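Local atomic coordinates of uncharacterized protein (Pyrococcus horikoshii, PDB entry 1ZJJ), a protein that probably works as a magnesium-dependent phosphatase of the haloacid dehalogenase (HAD) superfamily, although its natural substrate is not known. Residues 14-19 with 51-56; 191-196 with 220-225; 195-198 with 204-207. All coordinates share one frame; numbering follows the deposited sequence.

Contact 1 of 3, residues 14-19 with 51-56; sequences RGNRAI and REKLLK
Gly15 turns its carbonyl toward Lys53 from the corner of a type II' beta turn, which runs from Arg14 to Arg17 and is pinned by Arg17 N to Arg14 O at 2.9 Å and Arg14 N to Arg17 O at 3.0 Å. Gly15 itself sits at phi 66°, a value that favours glycine. Facing the turn, 51-56 is helical and belongs to helix 47-56, and a single long side chain spans the gap between the two. Lys53 leaves the helix with CG anti to its backbone N (chi1 161°), bends once at chi2 and then runs extended, which carries the ammonium group to the turn. There NZ donates to Gly15 O at 2.7 Å, tilted 34° out of the carbonyl plane. This hairpin follows the HAD-type DxDx(T/V) sequence, whose Asp7 and Asp9 bind the magnesium ion together with Asp210. Gly15 N is hydrogen-bonded to Asp9 OD2, so one glycine is held by its N-H to a metal ligand and by its carbonyl to the helix. The Asn16 side chain crosses the end of Lys53 at about a right angle, bringing OD1 within 3.2 Å of NZ. The Lys53 ammonium also makes a cation-pi contact with Tyr13, and on the same helix Arg51 NH1 forms a salt bridge with Asp60 OD1.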
ATOM      1  N   ARG B  14      19.924  14.016  14.607  1.00 24.46           N
ATOM      2  CA  ARG B  14      19.460  12.648  14.533  1.00 28.49           C
ATOM      3  C   ARG B  14      18.385  12.463  15.593  1.00 27.01           C
ATOM      4  O   ARG B  14      18.679  12.285  16.771  1.00 25.94           O
ATOM      5  CB  ARG B  14      20.641  11.684  14.714  1.00 31.16           C
ATOM      6  CG  ARG B  14      21.690  12.089  15.738  1.00 36.14           C
ATOM      7  CD  ARG B  14      22.999  11.399  15.381  1.00 39.79           C
ATOM      8  NE  ARG B  14      22.778  10.036  14.895  1.00 43.80           N
ATOM      9  CZ  ARG B  14      22.653   8.978  15.688  1.00 45.60           C
ATOM     10  NH1 ARG B  14      22.733   9.140  17.000  1.00 45.93           N
ATOM     11  NH2 ARG B  14      22.462   7.763  15.179  1.00 47.48           N
ATOM     12  N   GLY B  15      17.128  12.539  15.158  1.00 28.96           N
ATOM     13  CA  GLY B  15      16.019  12.409  16.083  1.00 29.30           C
ATOM     14  C   GLY B  15      16.019  13.586  17.036  1.00 29.10           C
ATOM     15  O   GLY B  15      15.925  14.734  16.613  1.00 28.19           O
ATOM     16  N   ASN B  16      16.135  13.300  18.326  1.00 30.42           N
ATOM     17  CA  ASN B  16      16.161  14.344  19.338  1.00 32.14           C
ATOM     18  C   ASN B  16      17.583  14.566  19.831  1.00 32.80           C
ATOM     19  O   ASN B  16      17.796  15.033  20.949  1.00 32.77           O
ATOM     20  CB  ASN B  16      15.259  13.970  20.518  1.00 34.91           C
ATOM     21  CG  ASN B  16      13.789  14.093  20.181  1.00 38.07           C
ATOM     22  OD1 ASN B  16      13.398  14.918  19.353  1.00 37.67           O
ATOM     23  ND2 ASN B  16      12.960  13.288  20.836  1.00 41.31           N
ATOM     24  N   ARG B  17      18.554  14.219  18.990  1.00 31.53           N
ATOM     25  CA  ARG B  17      19.944  14.394  19.361  1.00 31.19           C
ATOM     26  C   ARG B  17      20.639  15.369  18.433  1.00 29.93           C
ATOM     27  O   ARG B  17      20.495  15.284  17.212  1.00 28.41           O
ATOM     28  N   ALA B  18      21.388  16.305  19.006  1.00 28.51           N
ATOM     29  CA  ALA B  18      22.109  17.291  18.205  1.00 27.67           C
ATOM     30  C   ALA B  18      23.370  16.668  17.630  1.00 27.08           C
ATOM     31  O   ALA B  18      23.986  15.805  18.262  1.00 28.11           O
ATOM     32  CB  ALA B  18      22.480  18.504  19.068  1.00 27.49           C
ATOM     33  N   ILE B  19      23.750  17.089  16.429  1.00 26.64           N
ATOM     34  CA  ILE B  19      24.976  16.594  15.814  1.00 25.63           C
ATOM     35  C   ILE B  19      26.011  17.686  16.040  1.00 26.46           C
ATOM     36  O   ILE B  19      25.791  18.849  15.696  1.00 25.45           O
ATOM     37  CB  ILE B  19      24.805  16.328  14.303  1.00 24.44           C
ATOM     38  CG1 ILE B  19      24.020  15.034  14.105  1.00 22.58           C
ATOM     39  CG2 ILE B  19      26.169  16.230  13.629  1.00 25.69           C
ATOM     40  CD1 ILE B  19      23.791  14.663  12.669  1.00 23.96           C
ATOM     41  N   ARG B  51      11.808  25.257  11.442  1.00 18.78           N
ATOM     42  CA  ARG B  51      12.733  26.256  11.970  1.00 19.05           C
ATOM     43  C   ARG B  51      12.773  26.099  13.489  1.00 19.98           C
ATOM     44  O   ARG B  51      13.834  26.198  14.097  1.00 20.45           O
ATOM     45  CB  ARG B  51      12.290  27.680  11.614  1.00 18.40           C
ATOM     46  CG  ARG B  51      12.970  28.766  12.446  1.00 18.64           C
ATOM     47  CD  ARG B  51      12.485  30.158  12.057  1.00 22.53           C
ATOM     48  NE  ARG B  51      12.728  31.160  13.098  1.00 23.52           N
ATOM     49  CZ  ARG B  51      13.931  31.596  13.469  1.00 26.34           C
ATOM     50  NH1 ARG B  51      15.026  31.124  12.887  1.00 24.83           N
ATOM     51  NH2 ARG B  51      14.041  32.510  14.429  1.00 25.06           N
ATOM     52  N   GLU B  52      11.620  25.844  14.100  1.00 22.47           N
ATOM     53  CA  GLU B  52      11.579  25.676  15.552  1.00 24.58           C
ATOM     54  C   GLU B  52      12.337  24.415  15.977  1.00 24.73           C
ATOM     55  O   GLU B  52      13.119  24.441  16.930  1.00 24.74           O
ATOM     56  CB  GLU B  52      10.128  25.618  16.051  1.00 27.38           C
ATOM     57  CG  GLU B  52       9.302  26.869  15.728  1.00 29.24           C
ATOM     58  CD  GLU B  52       9.965  28.163  16.193  1.00 31.71           C
ATOM     59  OE1 GLU B  52      10.118  28.352  17.418  1.00 31.83           O
ATOM     60  OE2 GLU B  52      10.338  28.989  15.332  1.00 32.58           O
ATOM     61  N   LYS B  53      12.116  23.310  15.271  1.00 24.36           N
ATOM     62  CA  LYS B  53      12.809  22.067  15.602  1.00 23.69           C
ATOM     63  C   LYS B  53      14.321  22.283  15.506  1.00 24.91           C
ATOM     64  O   LYS B  53      15.081  21.848  16.375  1.00 25.06           O
ATOM     65  CB  LYS B  53      12.370  20.948  14.645  1.00 26.11           C
ATOM     66  CG  LYS B  53      13.304  19.735  14.571  1.00 25.54           C
ATOM     67  CD  LYS B  53      13.373  18.930  15.867  1.00 28.30           C
ATOM     68  CE  LYS B  53      14.311  17.732  15.708  1.00 26.72           C
ATOM     69  NZ  LYS B  53      14.322  16.845  16.908  1.00 27.15           N
ATOM     70  N   LEU B  54      14.751  22.957  14.445  1.00 24.14           N
ATOM     71  CA  LEU B  54      16.167  23.222  14.248  1.00 25.49           C
ATOM     72  C   LEU B  54      16.721  24.058  15.395  1.00 26.37           C
ATOM     73  O   LEU B  54      17.811  23.779  15.909  1.00 27.02           O
ATOM     74  CB  LEU B  54      16.390  23.919  12.908  1.00 24.28           C
ATOM     75  CG  LEU B  54      16.302  22.987  11.694  1.00 24.80           C
ATOM     76  CD1 LEU B  54      16.402  23.785  10.418  1.00 25.35           C
ATOM     77  CD2 LEU B  54      17.421  21.955  11.754  1.00 24.91           C
ATOM     78  N   LEU B  55      15.971  25.079  15.798  1.00 26.43           N
ATOM     79  CA  LEU B  55      16.398  25.919  16.911  1.00 27.32           C
ATOM     80  C   LEU B  55      16.688  25.043  18.118  1.00 28.01           C
ATOM     81  O   LEU B  55      17.701  25.229  18.800  1.00 26.12           O
ATOM     82  CB  LEU B  55      15.317  26.941  17.263  1.00 26.23           C
ATOM     83  CG  LEU B  55      15.299  28.211  16.407  1.00 25.26           C
ATOM     84  CD1 LEU B  55      14.072  29.046  16.724  1.00 23.81           C
ATOM     85  CD2 LEU B  55      16.570  29.007  16.670  1.00 26.19           C
ATOM     86  N   LYS B  56      15.798  24.083  18.371  1.00 28.93           N
ATOM     87  CA  LYS B  56      15.941  23.155  19.495  1.00 30.42           C
ATOM     88  C   LYS B  56      17.186  22.299  19.378  1.00 29.31           C
ATOM     89  O   LYS B  56      17.706  21.804  20.372  1.00 28.89           O
ATOM     90  CB  LYS B  56      14.720  22.231  19.607  1.00 32.45           C
ATOM     91  CG  LYS B  56      13.590  22.760  20.488  1.00 37.16           C
ATOM     92  CD  LYS B  56      12.401  23.246  19.662  1.00 40.42           C
ATOM     93  CE  LYS B  56      11.055  22.969  20.352  1.00 41.60           C
ATOM     94  NZ  LYS B  56      10.697  23.778  21.569  1.00 44.24           N
TER

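Contact 2 of 3, residues 191-196 with 220-225; sequences PMYEVV and KKFGMK
Tyr193 and Phe222 lie almost flat against each other in an offset stack, their planes only 10° apart and their centroids 4.7 Å apart. The two side chains run in opposite directions, so each ring slides over the root of the other. Phe222 CB sits over the tyrosine face, 3.6 Å from the Tyr193 ring centroid, and Tyr193 CB returns the contact, 3.9 Å from the Phe222 ring centroid. Both are CH-pi contacts, and the closest carbons are Tyr193 CD1 and Phe222 CB at 3.5 Å. The torsions set this up: Tyr193 has CG anti to its backbone N (chi1 -179°), which sends the ring out from helix 190-199, whereas Phe222 has CG anti to its own carbonyl carbon. The other phenylalanine face carries Lys221 CB, placing the ring between a lysine methylene and the tyrosine.

Met224 adds a Met-aromatic contact, with SD at the edge of the tyrosine ring, 5.3 Å from the Tyr193 centroid, while its CG comes within 4.1 Å of Tyr193 CE1. Phe222 is where the chain departs from helix 212-221 on its way to strand 225-229, so the stack joins that exit to helix 190-199 on one side of the Rossmann-like HAD core. With an alanine at Tyr193, Phe222 would probably lose its stacking partner and Met224 the ring beside its sulfur, opening a gap between helix 190-199 and the turn at 222-224. No hydrogen bond crosses between the segments: the attraction is dispersion and ring electrostatics, while the tyrosine hydroxyl pairs with Arg197 NE, letting one residue serve an apolar stack and a polar network together.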
ATOM      1  N   PRO B 191      10.344  17.127  -9.652  1.00 20.63           N
ATOM      2  CA  PRO B 191       9.632  18.303  -9.136  1.00 19.60           C
ATOM      3  C   PRO B 191      10.389  18.980  -7.989  1.00 18.68           C
ATOM      4  O   PRO B 191      10.388  20.210  -7.865  1.00 17.97           O
ATOM      5  CB  PRO B 191       8.296  17.722  -8.669  1.00 19.98           C
ATOM      6  CG  PRO B 191       8.086  16.577  -9.621  1.00 20.53           C
ATOM      7  CD  PRO B 191       9.462  15.947  -9.662  1.00 20.02           C
ATOM      8  N   MET B 192      11.034  18.170  -7.152  1.00 18.33           N
ATOM      9  CA  MET B 192      11.789  18.693  -6.016  1.00 19.01           C
ATOM     10  C   MET B 192      13.006  19.454  -6.530  1.00 19.85           C
ATOM     11  O   MET B 192      13.365  20.500  -5.996  1.00 19.00           O
ATOM     12  CB  MET B 192      12.250  17.552  -5.106  1.00 20.23           C
ATOM     13  CG  MET B 192      12.653  18.000  -3.713  1.00 21.87           C
ATOM     14  SD  MET B 192      11.206  18.479  -2.740  1.00 26.16           S
ATOM     15  CE  MET B 192      11.472  17.541  -1.266  1.00 20.89           C
ATOM     16  N   TYR B 193      13.640  18.921  -7.570  1.00 20.47           N
ATOM     17  CA  TYR B 193      14.811  19.570  -8.153  1.00 21.22           C
ATOM     18  C   TYR B 193      14.390  20.895  -8.767  1.00 20.57           C
ATOM     19  O   TYR B 193      15.109  21.885  -8.688  1.00 20.47           O
ATOM     20  CB  TYR B 193      15.441  18.692  -9.239  1.00 22.27           C
ATOM     21  CG  TYR B 193      16.684  19.304  -9.857  1.00 25.45           C
ATOM     22  CD1 TYR B 193      17.867  19.416  -9.125  1.00 24.48           C
ATOM     23  CD2 TYR B 193      16.665  19.802 -11.158  1.00 26.24           C
ATOM     24  CE1 TYR B 193      18.998  20.012  -9.673  1.00 26.67           C
ATOM     25  CE2 TYR B 193      17.794  20.400 -11.718  1.00 27.39           C
ATOM     26  CZ  TYR B 193      18.953  20.504 -10.969  1.00 25.79           C
ATOM     27  OH  TYR B 193      20.057  21.124 -11.502  1.00 27.13           O
ATOM     28  N   GLU B 194      13.214  20.905  -9.386  1.00 21.68           N
ATOM     29  CA  GLU B 194      12.707  22.118 -10.006  1.00 21.66           C
ATOM     30  C   GLU B 194      12.595  23.213  -8.957  1.00 20.82           C
ATOM     31  O   GLU B 194      12.891  24.371  -9.231  1.00 19.79           O
ATOM     32  CB  GLU B 194      11.347  21.858 -10.663  1.00 22.21           C
ATOM     33  CG  GLU B 194      10.688  23.106 -11.208  1.00 25.17           C
ATOM     34  CD  GLU B 194       9.465  22.803 -12.056  1.00 27.07           C
ATOM     35  OE1 GLU B 194       8.641  21.964 -11.642  1.00 26.62           O
ATOM     36  OE2 GLU B 194       9.324  23.415 -13.133  1.00 29.46           O
ATOM     37  N   VAL B 195      12.177  22.847  -7.749  1.00 19.60           N
ATOM     38  CA  VAL B 195      12.055  23.833  -6.676  1.00 21.35           C
ATOM     39  C   VAL B 195      13.412  24.364  -6.210  1.00 20.40           C
ATOM     40  O   VAL B 195      13.578  25.564  -6.003  1.00 21.46           O
ATOM     41  CB  VAL B 195      11.288  23.251  -5.470  1.00 20.86           C
ATOM     42  CG1 VAL B 195      11.334  24.222  -4.305  1.00 21.60           C
ATOM     43  CG2 VAL B 195       9.841  22.996  -5.865  1.00 19.50           C
ATOM     44  N   VAL B 196      14.378  23.468  -6.044  1.00 21.08           N
ATOM     45  CA  VAL B 196      15.723  23.862  -5.626  1.00 20.81           C
ATOM     46  C   VAL B 196      16.324  24.806  -6.665  1.00 22.27           C
ATOM     47  O   VAL B 196      16.898  25.835  -6.328  1.00 22.30           O
ATOM     48  CB  VAL B 196      16.648  22.622  -5.477  1.00 18.98           C
ATOM     49  CG1 VAL B 196      18.099  23.063  -5.308  1.00 17.52           C
ATOM     50  CG2 VAL B 196      16.212  21.780  -4.281  1.00 18.97           C
ATOM     51  N   LYS B 220      22.619  12.386  -8.089  1.00 22.39           N
ATOM     52  CA  LYS B 220      23.090  11.753  -9.322  1.00 24.12           C
ATOM     53  C   LYS B 220      22.179  11.948 -10.526  1.00 24.56           C
ATOM     54  O   LYS B 220      22.658  12.151 -11.633  1.00 25.56           O
ATOM     55  CB  LYS B 220      23.300  10.262  -9.090  1.00 26.17           C
ATOM     56  CG  LYS B 220      24.295   9.966  -8.003  1.00 29.52           C
ATOM     57  CD  LYS B 220      25.507  10.875  -8.107  1.00 32.63           C
ATOM     58  CE  LYS B 220      26.521  10.318  -9.096  1.00 35.66           C
ATOM     59  NZ  LYS B 220      26.766   8.858  -8.972  1.00 39.40           N
ATOM     60  N   LYS B 221      20.870  11.869 -10.318  1.00 23.94           N
ATOM     61  CA  LYS B 221      19.924  12.043 -11.411  1.00 24.89           C
ATOM     62  C   LYS B 221      19.914  13.465 -11.946  1.00 24.68           C
ATOM     63  O   LYS B 221      19.667  13.686 -13.127  1.00 24.90           O
ATOM     64  CB  LYS B 221      18.514  11.642 -10.963  1.00 25.68           C
ATOM     65  CG  LYS B 221      18.340  10.135 -10.805  1.00 27.07           C
ATOM     66  CD  LYS B 221      17.017   9.768 -10.151  1.00 30.47           C
ATOM     67  CE  LYS B 221      15.856  10.518 -10.791  1.00 30.18           C
ATOM     68  NZ  LYS B 221      14.575  10.205 -10.117  1.00 34.58           N
ATOM     69  N   PHE B 222      20.202  14.433 -11.083  1.00 24.35           N
ATOM     70  CA  PHE B 222      20.193  15.825 -11.518  1.00 24.22           C
ATOM     71  C   PHE B 222      21.541  16.545 -11.539  1.00 24.73           C
ATOM     72  O   PHE B 222      21.606  17.772 -11.587  1.00 24.05           O
ATOM     73  CB  PHE B 222      19.159  16.589 -10.695  1.00 23.93           C
ATOM     74  CG  PHE B 222      17.783  16.010 -10.818  1.00 23.11           C
ATOM     75  CD1 PHE B 222      17.076  16.119 -12.011  1.00 22.85           C
ATOM     76  CD2 PHE B 222      17.230  15.273  -9.775  1.00 23.92           C
ATOM     77  CE1 PHE B 222      15.837  15.493 -12.168  1.00 23.30           C
ATOM     78  CE2 PHE B 222      15.997  14.646  -9.921  1.00 23.73           C
ATOM     79  CZ  PHE B 222      15.300  14.754 -11.119  1.00 22.85           C
ATOM     80  N   GLY B 223      22.615  15.764 -11.511  1.00 26.06           N
ATOM     81  CA  GLY B 223      23.951  16.335 -11.584  1.00 27.12           C
ATOM     82  C   GLY B 223      24.440  17.193 -10.435  1.00 26.66           C
ATOM     83  O   GLY B 223      25.182  18.157 -10.640  1.00 27.57           O
ATOM     84  N   MET B 224      24.027  16.854  -9.225  1.00 24.86           N
ATOM     85  CA  MET B 224      24.463  17.582  -8.043  1.00 23.62           C
ATOM     86  C   MET B 224      25.580  16.747  -7.439  1.00 23.85           C
ATOM     87  O   MET B 224      25.548  15.518  -7.529  1.00 23.57           O
ATOM     88  CB  MET B 224      23.333  17.679  -7.021  1.00 21.65           C
ATOM     89  CG  MET B 224      22.058  18.294  -7.535  1.00 21.12           C
ATOM     90  SD  MET B 224      20.735  17.989  -6.361  1.00 22.32           S
ATOM     91  CE  MET B 224      21.107  19.212  -5.080  1.00 22.59           C
ATOM     92  N   LYS B 225      26.569  17.394  -6.832  1.00 22.27           N
ATOM     93  CA  LYS B 225      27.641  16.637  -6.200  1.00 22.41           C
ATOM     94  C   LYS B 225      26.965  15.811  -5.112  1.00 22.18           C
ATOM     95  O   LYS B 225      26.264  16.358  -4.256  1.00 22.23           O
ATOM     96  CB  LYS B 225      28.680  17.575  -5.578  1.00 25.41           C
ATOM     97  CG  LYS B 225      29.816  16.845  -4.866  1.00 25.92           C
ATOM     98  CD  LYS B 225      30.772  17.813  -4.182  1.00 29.29           C
ATOM     99  CE  LYS B 225      31.600  18.593  -5.186  1.00 30.57           C
ATOM    100  NZ  LYS B 225      32.535  17.696  -5.923  1.00 32.64           N
TER

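Contact 3 of 3, residues 195-198 with 204-207; sequences VVRE and ELWM
Leu205 lays its CD1 methyl over the face of the Arg197 guanidinium. The methyl lies over the centre of that face, 3.6 Å above the plane and 3.7 Å from Arg197 CZ, while Leu205 CG comes equally near Arg197 NH2, also at 3.7 Å. The charged group is thus met through its face, with its N-H bonds left to point elsewhere. Arg197 reaches this pose by an unusual path: chi1 is -105°, well away from a staggered value, and the chain bends at chi2 before straightening, so a side chain that does not start out toward the strand still brings its end to Leu205.

Its polar edge is well occupied. With NE already engaged by Tyr193, NH1 bonds to Phe200 O and NH2 to Glu203 O; three partners fix the rotation of the guanidinium, and the two carbonyls tie the connection after helix 190-199 back to the helix itself. Leu205 has CG anti to its carbonyl carbon (chi1 -55°), and its CD1 also touches Val196, whose CG1 lies 3.9 Å away. The same methyl therefore fits between a branched apolar chain and a guanidinium face. Within the strand, Glu204 and Trp206 pair with each other: Trp206 NE1 donates to Glu204 OE1 at 3.1 Å, nearly straight at 168°, with the acceptor in the indole plane but the N-H arriving from above the carboxylate plane.

Helix 190-199 leads into strand 204-209 and covers the parallel sheet of the Rossmann-like HAD core, in which that strand runs between strands 2-6 and 225-229; Val196 also rests on Ile5 and Leu205 on Ala3, both from strand 2-6.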
ATOM      1  N   VAL B 195      12.177  22.847  -7.749  1.00 19.60           N
ATOM      2  CA  VAL B 195      12.055  23.833  -6.676  1.00 21.35           C
ATOM      3  C   VAL B 195      13.412  24.364  -6.210  1.00 20.40           C
ATOM      4  O   VAL B 195      13.578  25.564  -6.003  1.00 21.46           O
ATOM      5  CB  VAL B 195      11.288  23.251  -5.470  1.00 20.86           C
ATOM      6  CG1 VAL B 195      11.334  24.222  -4.305  1.00 21.60           C
ATOM      7  CG2 VAL B 195       9.841  22.996  -5.865  1.00 19.50           C
ATOM      8  N   VAL B 196      14.378  23.468  -6.044  1.00 21.08           N
ATOM      9  CA  VAL B 196      15.723  23.862  -5.626  1.00 20.81           C
ATOM     10  C   VAL B 196      16.324  24.806  -6.665  1.00 22.27           C
ATOM     11  O   VAL B 196      16.898  25.835  -6.328  1.00 22.30           O
ATOM     12  CB  VAL B 196      16.648  22.622  -5.477  1.00 18.98           C
ATOM     13  CG1 VAL B 196      18.099  23.063  -5.308  1.00 17.52           C
ATOM     14  CG2 VAL B 196      16.212  21.780  -4.281  1.00 18.97           C
ATOM     15  N   ARG B 197      16.179  24.437  -7.933  1.00 24.31           N
ATOM     16  CA  ARG B 197      16.709  25.219  -9.043  1.00 26.55           C
ATOM     17  C   ARG B 197      16.155  26.619  -9.134  1.00 28.77           C
ATOM     18  O   ARG B 197      16.855  27.566  -9.490  1.00 30.34           O
ATOM     19  CB  ARG B 197      16.438  24.506 -10.363  1.00 27.17           C
ATOM     20  CG  ARG B 197      17.665  23.877 -10.928  1.00 27.85           C
ATOM     21  CD  ARG B 197      18.738  24.926 -11.047  1.00 29.01           C
ATOM     22  NE  ARG B 197      20.041  24.323 -11.244  1.00 30.39           N
ATOM     23  CZ  ARG B 197      21.190  24.867 -10.874  1.00 30.65           C
ATOM     24  NH1 ARG B 197      21.228  26.045 -10.270  1.00 31.18           N
ATOM     25  NH2 ARG B 197      22.303  24.216 -11.131  1.00 30.30           N
ATOM     26  N   GLU B 198      14.871  26.719  -8.846  1.00 29.30           N
ATOM     27  CA  GLU B 198      14.139  27.967  -8.866  1.00 29.68           C
ATOM     28  C   GLU B 198      14.708  28.915  -7.803  1.00 29.39           C
ATOM     29  O   GLU B 198      14.787  30.125  -8.006  1.00 28.32           O
ATOM     30  CB  GLU B 198      12.648  27.640  -8.611  1.00 32.78           C
ATOM     31  CG  GLU B 198      11.750  28.775  -8.152  1.00 37.70           C
ATOM     32  CD  GLU B 198      11.671  29.904  -9.137  1.00 41.30           C
ATOM     33  OE1 GLU B 198      11.865  29.669 -10.346  1.00 42.08           O
ATOM     34  OE2 GLU B 198      11.417  31.044  -8.694  1.00 45.39           O
ATOM     35  N   GLU B 204      26.341  25.934  -8.788  1.00 28.68           N
ATOM     36  CA  GLU B 204      26.801  24.552  -8.884  1.00 27.33           C
ATOM     37  C   GLU B 204      26.182  24.011  -7.611  1.00 25.89           C
ATOM     38  O   GLU B 204      26.474  24.509  -6.528  1.00 24.59           O
ATOM     39  CB  GLU B 204      28.319  24.478  -8.788  1.00 29.42           C
ATOM     40  CG  GLU B 204      28.806  23.091  -8.465  1.00 31.15           C
ATOM     41  CD  GLU B 204      30.307  23.031  -8.296  1.00 34.46           C
ATOM     42  OE1 GLU B 204      30.795  21.962  -7.879  1.00 35.19           O
ATOM     43  OE2 GLU B 204      31.001  24.041  -8.580  1.00 36.94           O
ATOM     44  N   LEU B 205      25.329  23.007  -7.736  1.00 24.51           N
ATOM     45  CA  LEU B 205      24.636  22.451  -6.581  1.00 23.85           C
ATOM     46  C   LEU B 205      25.269  21.219  -5.962  1.00 22.90           C
ATOM     47  O   LEU B 205      25.727  20.326  -6.672  1.00 22.59           O
ATOM     48  CB  LEU B 205      23.191  22.109  -6.963  1.00 24.09           C
ATOM     49  CG  LEU B 205      22.326  23.221  -7.557  1.00 24.13           C
ATOM     50  CD1 LEU B 205      20.962  22.654  -7.945  1.00 19.84           C
ATOM     51  CD2 LEU B 205      22.181  24.346  -6.544  1.00 25.01           C
ATOM     52  N   TRP B 206      25.283  21.191  -4.631  1.00 21.62           N
ATOM     53  CA  TRP B 206      25.799  20.061  -3.861  1.00 19.86           C
ATOM     54  C   TRP B 206      24.634  19.541  -3.016  1.00 17.82           C
ATOM     55  O   TRP B 206      23.855  20.327  -2.475  1.00 18.20           O
ATOM     56  CB  TRP B 206      26.912  20.489  -2.906  1.00 19.45           C
ATOM     57  CG  TRP B 206      28.229  20.820  -3.538  1.00 21.65           C
ATOM     58  CD1 TRP B 206      28.500  20.971  -4.871  1.00 22.20           C
ATOM     59  CD2 TRP B 206      29.450  21.100  -2.845  1.00 22.45           C
ATOM     60  NE1 TRP B 206      29.817  21.335  -5.046  1.00 22.67           N
ATOM     61  CE2 TRP B 206      30.421  21.422  -3.820  1.00 22.56           C
ATOM     62  CE3 TRP B 206      29.815  21.113  -1.492  1.00 23.68           C
ATOM     63  CZ2 TRP B 206      31.740  21.754  -3.485  1.00 23.38           C
ATOM     64  CZ3 TRP B 206      31.125  21.444  -1.157  1.00 24.84           C
ATOM     65  CH2 TRP B 206      32.071  21.762  -2.152  1.00 23.65           C
ATOM     66  N   MET B 207      24.519  18.224  -2.908  1.00 17.64           N
ATOM     67  CA  MET B 207      23.460  17.599  -2.117  1.00 16.83           C
ATOM     68  C   MET B 207      24.108  16.786  -1.003  1.00 17.10           C
ATOM     69  O   MET B 207      24.950  15.928  -1.260  1.00 18.11           O
ATOM     70  CB  MET B 207      22.615  16.673  -2.992  1.00 16.85           C
ATOM     71  CG  MET B 207      21.476  15.968  -2.264  1.00 16.63           C
ATOM     72  SD  MET B 207      20.198  17.119  -1.726  1.00 17.87           S
ATOM     73  CE  MET B 207      19.739  16.412  -0.119  1.00 19.54           C
TER

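Along the chain contact 1 closes first, and contacts 2 and 3 then start together from helix 190-199, sharing Val195 and Val196. Their centres lie about 6 Å apart, and they meet directly where strands 204-209 and 225-229 pair: Lys225 N lies 3.1 Å from Leu205 O, a probable hydrogen bond. Contact 1 stands off, its centre about 25 Å from that of contact 2 and about 23 Å from that of contact 3, without touching either. All three lie around the six-stranded parallel sheet of the HAD core: contact 1 next to the metal ligand Asp9, contact 2 joining helix 190-199 to the turn before strand 225-229, and contact 3 joining it to strand 204-209, which leads to Asp210.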